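Side-chain contacts in putative mandelate racemase (Bordetella bronchiseptica, PDB 3OZY), which is of unknown function but, as an enolase-superfamily member of the mandelate racemase type, binds magnesium and m-xylarate and probably acts on an acid sugar: residues A[276-281]-A[285-290]; A[289-294]-A[320-325]; A[335-340]-A[367-372]. All blocks are in the same frame, centred on the assembly; numbering follows the deposited sequence. Where two conformers were deposited one is given.

In the fold
Contacts 1 and 2 lie in the C-terminal barrel, (beta/alpha)7-beta in the enolase superfamily. Their centres are 10 Å apart, and they share helix 284-296 and follow one another along it. Contact 1 joins its first turns to the loop after strand 273-274, and contact 2 joins its later part to the chain leaving helix 309-321. Contact 3 comes later in the sequence, about 25 Å from contact 1 and 30 Å from contact 2 between centres, on the opposite side of the chain's centre from contact 2. There the loop after strand 328-331 and helix 367-372 meet strands 5-16 and 32-42. Contacts 1 and 2 thus fasten one barrel helix to its neighbours, while contact 3 borders the N-terminal domain.

Contact 1 of 3, residues A[276-281]-A[285-290]; sequences ADASRA and TEALAI
Ala276, Ala278 and Ala281 lay their methyl groups against Ala287 and Ile290 inside a beta-alpha unit of the enolase-superfamily barrel, where the loop after strand 273-274 turns into helix 284-296. The tight part is wholly apolar. Ala276 CB sits between two ends of the isoleucine, 3.6 Å from Ile290 CD1 and 3.8 Å from Ile290 CG2. With Ile290 CG1 anti to the carbonyl carbon (chi1 -65°) and the chain extended beyond it, CD1 is carried toward the loop, where Ala281 CB approaches it more loosely. One helical turn earlier, Ala287 CB meets Ala278 CB at 3.9 Å, and these small side chains let the backbones come close, Ala278 CA lying 5.1 Å from Ala287 CA. No hydrogen bond crosses the interface.

Toward the start of the helix the fit becomes more polar. Glu286 rests its CG 3.5 Å from Ala281 O, while its carboxylate bends off to form a salt bridge with Arg259. Leu288 and Ala289 take no part and are partly exposed, though Leu288 packs against Leu130 and Leu318. The loop has its own internal and outside bonds: Arg280 NE donates to Glu254 O, which links this turn to a magnesium ligand residue. Asp277 makes an Asx turn and is also held by Asn315 and His304. Its OD1 is approached from one face of the carboxylate plane by both Ser279 N, at 2.8 Å, and Ser279 OG, at 2.7 Å.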
loop_
_atom_site.group_PDB
_atom_site.type_symbol
_atom_site.label_atom_id
_atom_site.label_comp_id
_atom_site.label_asym_id
_atom_site.label_seq_id
_atom_site.Cartn_x
_atom_site.Cartn_y
_atom_site.Cartn_z
ATOM N N ALA A 276 -3.111 1.852 -15.129
ATOM C CA ALA A 276 -2.823 0.609 -14.412
ATOM C C ALA A 276 -1.895 -0.294 -15.225
ATOM O O ALA A 276 -2.186 -0.623 -16.374
ATOM C CB ALA A 276 -4.112 -0.125 -14.096
ATOM N N ASP A 277 -0.793 -0.692 -14.601
ATOM C CA ASP A 277 0.243 -1.523 -15.204
ATOM C C ASP A 277 -0.024 -2.963 -14.767
ATOM O O ASP A 277 -0.165 -3.237 -13.572
ATOM C CB ASP A 277 1.593 -1.011 -14.661
ATOM C CG ASP A 277 2.816 -1.736 -15.215
ATOM O OD1 ASP A 277 2.733 -2.897 -15.654
ATOM O OD2 ASP A 277 3.916 -1.128 -15.154
ATOM N N ALA A 278 -0.100 -3.891 -15.713
ATOM C CA ALA A 278 -0.315 -5.295 -15.356
ATOM C C ALA A 278 0.695 -5.818 -14.334
ATOM O O ALA A 278 0.383 -6.732 -13.566
ATOM C CB ALA A 278 -0.299 -6.170 -16.597
ATOM N N SER A 279 1.905 -5.253 -14.341
ATOM C CA SER A 279 2.981 -5.705 -13.450
ATOM C C SER A 279 3.034 -4.983 -12.098
ATOM O O SER A 279 3.911 -5.274 -11.282
ATOM C CB SER A 279 4.345 -5.585 -14.142
ATOM O OG SER A 279 4.701 -4.222 -14.322
ATOM N N ARG A 280 2.115 -4.040 -11.873
ATOM C CA ARG A 280 2.086 -3.268 -10.630
ATOM C C ARG A 280 0.729 -3.292 -9.932
ATOM O O ARG A 280 0.665 -3.432 -8.714
ATOM C CB ARG A 280 2.470 -1.795 -10.883
ATOM C CG ARG A 280 3.841 -1.596 -11.499
ATOM C CD ARG A 280 4.049 -0.161 -12.007
ATOM N NE ARG A 280 4.242 0.841 -10.954
ATOM C CZ ARG A 280 5.410 1.118 -10.390
ATOM N NH1 ARG A 280 6.494 0.442 -10.755
ATOM N NH2 ARG A 280 5.506 2.070 -9.461
ATOM N N ALA A 281 -0.348 -3.135 -10.704
ATOM C CA ALA A 281 -1.662 -2.828 -10.145
ATOM C C ALA A 281 -2.442 -4.071 -9.734
ATOM O O ALA A 281 -3.554 -3.948 -9.214
ATOM C CB ALA A 281 -2.468 -1.994 -11.142
ATOM N N THR A 285 -4.548 -10.365 -14.636
ATOM C CA THR A 285 -5.923 -10.574 -14.180
ATOM C C THR A 285 -6.592 -9.252 -13.787
ATOM O O THR A 285 -7.727 -8.963 -14.181
ATOM C CB THR A 285 -5.941 -11.552 -13.001
ATOM O OG1 THR A 285 -5.296 -12.767 -13.402
ATOM C CG2 THR A 285 -7.371 -11.850 -12.549
ATOM N N GLU A 286 -5.867 -8.436 -13.036
ATOM C CA GLU A 286 -6.425 -7.184 -12.546
ATOM C C GLU A 286 -6.462 -6.099 -13.634
ATOM O O GLU A 286 -7.440 -5.351 -13.745
ATOM C CB GLU A 286 -5.656 -6.716 -11.310
ATOM C CG GLU A 286 -6.320 -5.566 -10.551
ATOM C CD GLU A 286 -7.604 -5.966 -9.836
ATOM O OE1 GLU A 286 -8.015 -7.147 -9.895
ATOM O OE2 GLU A 286 -8.220 -5.074 -9.218
ATOM N N ALA A 287 -5.416 -6.012 -14.451
ATOM C CA ALA A 287 -5.411 -5.038 -15.541
ATOM C C ALA A 287 -6.554 -5.281 -16.525
ATOM O O ALA A 287 -7.126 -4.329 -17.058
ATOM C CB ALA A 287 -4.068 -5.048 -16.270
ATOM N N LEU A 288 -6.888 -6.547 -16.774
ATOM C CA LEU A 288 -8.021 -6.870 -17.638
ATOM C C LEU A 288 -9.299 -6.226 -17.118
ATOM O O LEU A 288 -10.087 -5.659 -17.889
ATOM C CB LEU A 288 -8.228 -8.380 -17.730
ATOM C CG LEU A 288 -7.237 -9.134 -18.610
ATOM C CD1 LEU A 288 -7.428 -10.627 -18.393
ATOM C CD2 LEU A 288 -7.433 -8.765 -20.076
ATOM N N ALA A 289 -9.510 -6.323 -15.811
ATOM C CA ALA A 289 -10.717 -5.785 -15.199
ATOM C C ALA A 289 -10.699 -4.260 -15.260
ATOM O O ALA A 289 -11.727 -3.626 -15.508
ATOM C CB ALA A 289 -10.817 -6.255 -13.765
ATOM N N ILE A 290 -9.530 -3.668 -15.038
ATOM C CA ILE A 290 -9.404 -2.213 -15.060
ATOM C C ILE A 290 -9.639 -1.672 -16.467
ATOM O O ILE A 290 -10.325 -0.663 -16.643
ATOM C CB ILE A 290 -8.049 -1.762 -14.474
ATOM C CG1 ILE A 290 -7.984 -2.129 -12.994
ATOM C CG2 ILE A 290 -7.870 -0.259 -14.644
ATOM C CD1 ILE A 290 -6.589 -2.046 -12.407
#

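Contact 2 of 3, residues A[289-294]-A[320-325]; sequences AISASA and AASPHP
His324 and Ser291 carry most of this contact, in which the segment leaving helix 309-321 reaches back to the preceding barrel helix, 284-296, in the (beta/alpha)7-beta barrel. The imidazole belongs to the residue with the most surface buried here. Its NE2 donates to Ser291 O over 2.9 Å in a nearly straight bond, 169° at the hydrogen, and the oxygen lies in the plane of the ring, at its edge. Seen from the acceptor, the donor arrives at a C=O...N angle of 127° and tilted from the carbonyl plane. Because NE2 is the donor, it carries the proton, and the bond ties the ring to the helix backbone.

Ala294, one turn farther on, adds a methyl group whose CB lies 4.0 Å from His324 CE1, approaching the ring obliquely. Trp301, on strand 300-301, packs against Ser291, Ala294 and His324 alike.

The backbone of His324 is also held, its O accepting from His135 NE2. In the conformer described for Ser322, which has a second one, His324 N donates to Ser322 OG at 3.1 Å, an ST turn; for the other conformer this turn is doubtful.

Ser291 brings its side chain, as well as its carbonyl, to the imidazole. Its hydroxyl is turned anti to the backbone N, beside its own carbonyl carbon (chi1 174°), which sets Ser291 OG 3.2 Å from His324 CD2.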
loop_
_atom_site.group_PDB
_atom_site.type_symbol
_atom_site.label_atom_id
_atom_site.label_comp_id
_atom_site.label_asym_id
_atom_site.label_seq_id
_atom_site.Cartn_x
_atom_site.Cartn_y
_atom_site.Cartn_z
ATOM N N ALA A 289 -9.510 -6.323 -15.811
ATOM C CA ALA A 289 -10.717 -5.785 -15.199
ATOM C C ALA A 289 -10.699 -4.260 -15.260
ATOM O O ALA A 289 -11.727 -3.626 -15.508
ATOM C CB ALA A 289 -10.817 -6.255 -13.765
ATOM N N ILE A 290 -9.530 -3.668 -15.038
ATOM C CA ILE A 290 -9.404 -2.213 -15.060
ATOM C C ILE A 290 -9.639 -1.672 -16.467
ATOM O O ILE A 290 -10.325 -0.663 -16.643
ATOM C CB ILE A 290 -8.049 -1.762 -14.474
ATOM C CG1 ILE A 290 -7.984 -2.129 -12.994
ATOM C CG2 ILE A 290 -7.870 -0.259 -14.644
ATOM C CD1 ILE A 290 -6.589 -2.046 -12.407
ATOM N N SER A 291 -9.097 -2.350 -17.475
ATOM C CA SER A 291 -9.296 -1.935 -18.859
ATOM C C SER A 291 -10.780 -1.949 -19.223
ATOM O O SER A 291 -11.298 -1.031 -19.865
ATOM C CB SER A 291 -8.496 -2.851 -19.789
ATOM O OG SER A 291 -8.768 -2.560 -21.148
ATOM N N ALA A 292 -11.461 -3.014 -18.812
ATOM C CA ALA A 292 -12.896 -3.133 -19.055
ATOM C C ALA A 292 -13.677 -2.024 -18.367
ATOM O O ALA A 292 -14.587 -1.429 -18.966
ATOM C CB ALA A 292 -13.398 -4.490 -18.593
ATOM N N SER A 293 -13.314 -1.735 -17.124
ATOM C CA SER A 293 -14.006 -0.708 -16.351
ATOM C C SER A 293 -13.794 0.685 -16.940
ATOM O O SER A 293 -14.695 1.523 -16.893
ATOM C CB SER A 293 -13.574 -0.754 -14.886
ATOM O OG SER A 293 -13.797 -2.054 -14.363
ATOM N N ALA A 294 -12.608 0.939 -17.493
ATOM C CA ALA A 294 -12.356 2.199 -18.183
ATOM C C ALA A 294 -13.301 2.328 -19.375
ATOM O O ALA A 294 -13.938 3.364 -19.563
ATOM C CB ALA A 294 -10.911 2.291 -18.637
ATOM N N ALA A 320 -2.714 -5.071 -27.177
ATOM C CA ALA A 320 -3.011 -5.552 -28.526
ATOM C C ALA A 320 -4.447 -6.083 -28.638
ATOM O O ALA A 320 -5.084 -5.962 -29.690
ATOM C CB ALA A 320 -2.012 -6.623 -28.927
ATOM N N ALA A 321 -4.937 -6.665 -27.547
ATOM C CA ALA A 321 -6.265 -7.282 -27.508
ATOM C C ALA A 321 -7.386 -6.297 -27.181
ATOM O O ALA A 321 -8.567 -6.624 -27.327
ATOM C CB ALA A 321 -6.271 -8.432 -26.500
ATOM N N SER A 322 -7.013 -5.093 -26.754
ATOM C CA SER A 322 -7.980 -4.114 -26.259
ATOM C C SER A 322 -8.390 -3.072 -27.299
ATOM O O SER A 322 -7.549 -2.556 -28.034
ATOM C CB SER A 322 -7.414 -3.396 -25.034
ATOM O OG SER A 322 -8.206 -2.260 -24.722
ATOM N N PRO A 323 -9.689 -2.735 -27.349
ATOM C CA PRO A 323 -10.172 -1.700 -28.271
ATOM C C PRO A 323 -9.783 -0.272 -27.872
ATOM O O PRO A 323 -10.066 0.664 -28.616
ATOM C CB PRO A 323 -11.697 -1.855 -28.195
ATOM C CG PRO A 323 -11.932 -2.390 -26.843
ATOM C CD PRO A 323 -10.802 -3.378 -26.632
ATOM N N HIS A 324 -9.131 -0.081 -26.734
ATOM C CA HIS A 324 -8.697 1.266 -26.379
ATOM C C HIS A 324 -7.727 1.817 -27.413
ATOM O O HIS A 324 -6.933 1.067 -27.967
ATOM C CB HIS A 324 -8.020 1.271 -25.013
ATOM C CG HIS A 324 -8.966 1.065 -23.875
ATOM N ND1 HIS A 324 -9.927 1.995 -23.539
ATOM C CD2 HIS A 324 -9.110 0.034 -23.011
ATOM C CE1 HIS A 324 -10.623 1.544 -22.509
ATOM N NE2 HIS A 324 -10.154 0.354 -22.174
ATOM N N PRO A 325 -7.766 3.141 -27.652
ATOM C CA PRO A 325 -6.787 3.735 -28.572
ATOM C C PRO A 325 -5.389 3.434 -28.064
ATOM O O PRO A 325 -5.122 3.544 -26.866
ATOM C CB PRO A 325 -7.049 5.241 -28.457
ATOM C CG PRO A 325 -8.373 5.380 -27.773
ATOM C CD PRO A 325 -8.560 4.156 -26.936
#

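Contact 3 of 3, residues A[335-340]-A[367-372]; sequences NDLMTR and WDFVAA
The Phe369 ring receives the backbone carbonyl of Arg340 over one face, Arg340 O standing 3.5 Å from Phe369 CG and displaced toward the rim, while Leu337 CD2 comes to the ring edge, 4.0 Å from Phe369 CE2. The Arg340 guanidinium in turn has Phe369 CE1 over one of its own faces, but the two planes are 75° apart, so the groups meet steeply and do not stack. Nearer the backbone, Arg340 CB lies 3.6 Å from the same CE1. Phe369 CG is anti to its backbone N (chi1 173°), which projects the ring from helix 367-372 into the turn formed by residues 336-340. There Asp336 O accepts from Arg340 N. The other surroundings of the ring include His373, with which it stacks, and Thr15 of strand 5-16, while Leu337 also packs on Met35, so the N-terminal domain shares this site. With no hydrogen bond across it, the contact rests on van der Waals packing of the ring against a carbonyl oxygen, aliphatic carbons and the guanidinium, and the charge of the exposed Arg340 finds a partner within its own segment, a long salt bridge of 3.6 Å from NH1 to Asp336 OD2.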
loop_
_atom_site.group_PDB
_atom_site.type_symbol
_atom_site.label_atom_id
_atom_site.label_comp_id
_atom_site.label_asym_id
_atom_site.label_seq_id
_atom_site.Cartn_x
_atom_site.Cartn_y
_atom_site.Cartn_z
ATOM N N ASN A 335 18.856 0.673 -20.661
ATOM C CA ASN A 335 18.271 -0.379 -19.839
ATOM C C ASN A 335 18.539 -1.757 -20.422
ATOM O O ASN A 335 17.865 -2.186 -21.355
ATOM C CB ASN A 335 16.760 -0.140 -19.708
ATOM C CG ASN A 335 16.104 -1.080 -18.731
ATOM O OD1 ASN A 335 16.725 -2.018 -18.232
ATOM N ND2 ASN A 335 14.825 -0.835 -18.449
ATOM N N ASP A 336 19.527 -2.451 -19.863
ATOM C CA ASP A 336 19.855 -3.792 -20.335
ATOM C C ASP A 336 18.688 -4.766 -20.192
ATOM O O ASP A 336 18.621 -5.766 -20.905
ATOM C CB ASP A 336 21.072 -4.359 -19.601
ATOM C CG ASP A 336 22.354 -3.627 -19.928
ATOM O OD1 ASP A 336 22.429 -2.962 -20.991
ATOM O OD2 ASP A 336 23.289 -3.740 -19.102
ATOM N N LEU A 337 17.769 -4.485 -19.271
ATOM C CA LEU A 337 16.604 -5.348 -19.106
ATOM C C LEU A 337 15.606 -5.219 -20.259
ATOM O O LEU A 337 14.693 -6.043 -20.390
ATOM C CB LEU A 337 15.925 -5.094 -17.760
ATOM C CG LEU A 337 16.838 -5.254 -16.545
ATOM C CD1 LEU A 337 16.094 -4.798 -15.299
ATOM C CD2 LEU A 337 17.362 -6.685 -16.396
ATOM N N MET A 338 15.797 -4.199 -21.099
ATOM C CA MET A 338 14.983 -4.015 -22.303
ATOM C C MET A 338 15.617 -4.630 -23.546
ATOM O O MET A 338 14.963 -4.754 -24.585
ATOM C CB MET A 338 14.748 -2.529 -22.575
ATOM C CG MET A 338 13.728 -1.887 -21.651
ATOM S SD MET A 338 12.053 -2.518 -21.881
ATOM C CE MET A 338 11.694 -1.875 -23.518
ATOM N N THR A 339 16.892 -4.987 -23.464
ATOM C CA THR A 339 17.613 -5.419 -24.663
ATOM C C THR A 339 18.206 -6.818 -24.562
ATOM O O THR A 339 18.251 -7.542 -25.554
ATOM C CB THR A 339 18.770 -4.451 -25.008
ATOM O OG1 THR A 339 19.664 -4.364 -23.895
ATOM C CG2 THR A 339 18.241 -3.060 -25.345
ATOM N N ARG A 340 18.663 -7.201 -23.376
ATOM C CA ARG A 340 19.476 -8.413 -23.242
ATOM C C ARG A 340 18.860 -9.536 -22.411
ATOM O O ARG A 340 19.401 -10.643 -22.347
ATOM C CB ARG A 340 20.859 -8.049 -22.691
ATOM C CG ARG A 340 21.711 -7.265 -23.680
ATOM C CD ARG A 340 22.921 -6.623 -23.011
ATOM N NE ARG A 340 23.790 -7.612 -22.381
ATOM C CZ ARG A 340 24.766 -7.313 -21.529
ATOM N NH1 ARG A 340 25.002 -6.050 -21.203
ATOM N NH2 ARG A 340 25.503 -8.281 -20.998
ATOM N N TRP A 367 18.969 -17.186 -19.890
ATOM C CA TRP A 367 19.282 -17.562 -18.519
ATOM C C TRP A 367 20.755 -17.348 -18.166
ATOM O O TRP A 367 21.102 -17.219 -16.996
ATOM C CB TRP A 367 18.811 -18.988 -18.224
ATOM C CG TRP A 367 17.304 -19.090 -18.191
ATOM C CD1 TRP A 367 16.489 -19.537 -19.191
ATOM C CD2 TRP A 367 16.440 -18.710 -17.110
ATOM N NE1 TRP A 367 15.172 -19.470 -18.794
ATOM C CE2 TRP A 367 15.116 -18.965 -17.523
ATOM C CE3 TRP A 367 16.659 -18.178 -15.834
ATOM C CZ2 TRP A 367 14.017 -18.714 -16.705
ATOM C CZ3 TRP A 367 15.565 -17.932 -15.021
ATOM C CH2 TRP A 367 14.261 -18.202 -15.461
ATOM N N ASP A 368 21.615 -17.282 -19.178
ATOM C CA ASP A 368 23.008 -16.933 -18.929
ATOM C C ASP A 368 23.096 -15.469 -18.497
ATOM O O ASP A 368 23.827 -15.126 -17.566
ATOM C CB ASP A 368 23.873 -17.194 -20.167
ATOM C CG ASP A 368 23.964 -18.670 -20.514
ATOM O OD1 ASP A 368 23.881 -19.508 -19.594
ATOM O OD2 ASP A 368 24.124 -18.988 -21.710
ATOM N N PHE A 369 22.341 -14.603 -19.170
ATOM C CA PHE A 369 22.275 -13.205 -18.767
ATOM C C PHE A 369 21.757 -13.098 -17.327
ATOM O O PHE A 369 22.329 -12.385 -16.509
ATOM C CB PHE A 369 21.405 -12.395 -19.735
ATOM C CG PHE A 369 21.151 -10.988 -19.282
ATOM C CD1 PHE A 369 22.003 -9.963 -19.652
ATOM C CD2 PHE A 369 20.067 -10.695 -18.467
ATOM C CE1 PHE A 369 21.777 -8.669 -19.224
ATOM C CE2 PHE A 369 19.842 -9.398 -18.029
ATOM C CZ PHE A 369 20.694 -8.389 -18.412
ATOM N N VAL A 370 20.686 -13.825 -17.017
ATOM C CA VAL A 370 20.133 -13.827 -15.665
ATOM C C VAL A 370 21.196 -14.203 -14.637
ATOM O O VAL A 370 21.407 -13.499 -13.653
ATOM C CB VAL A 370 18.924 -14.785 -15.556
ATOM C CG1 VAL A 370 18.473 -14.931 -14.108
ATOM C CG2 VAL A 370 17.777 -14.284 -16.435
ATOM N N ALA A 371 21.886 -15.312 -14.888
ATOM C CA ALA A 371 22.899 -15.792 -13.954
ATOM C C ALA A 371 24.027 -14.779 -13.744
ATOM O O ALA A 371 24.591 -14.689 -12.654
ATOM C CB ALA A 371 23.457 -17.128 -14.422
ATOM N N ALA A 372 24.341 -14.010 -14.784
ATOM C CA ALA A 372 25.449 -13.053 -14.721
ATOM C C ALA A 372 25.083 -11.695 -14.120
ATOM O O ALA A 372 25.948 -10.840 -13.958
ATOM C CB ALA A 372 26.065 -12.857 -16.104
#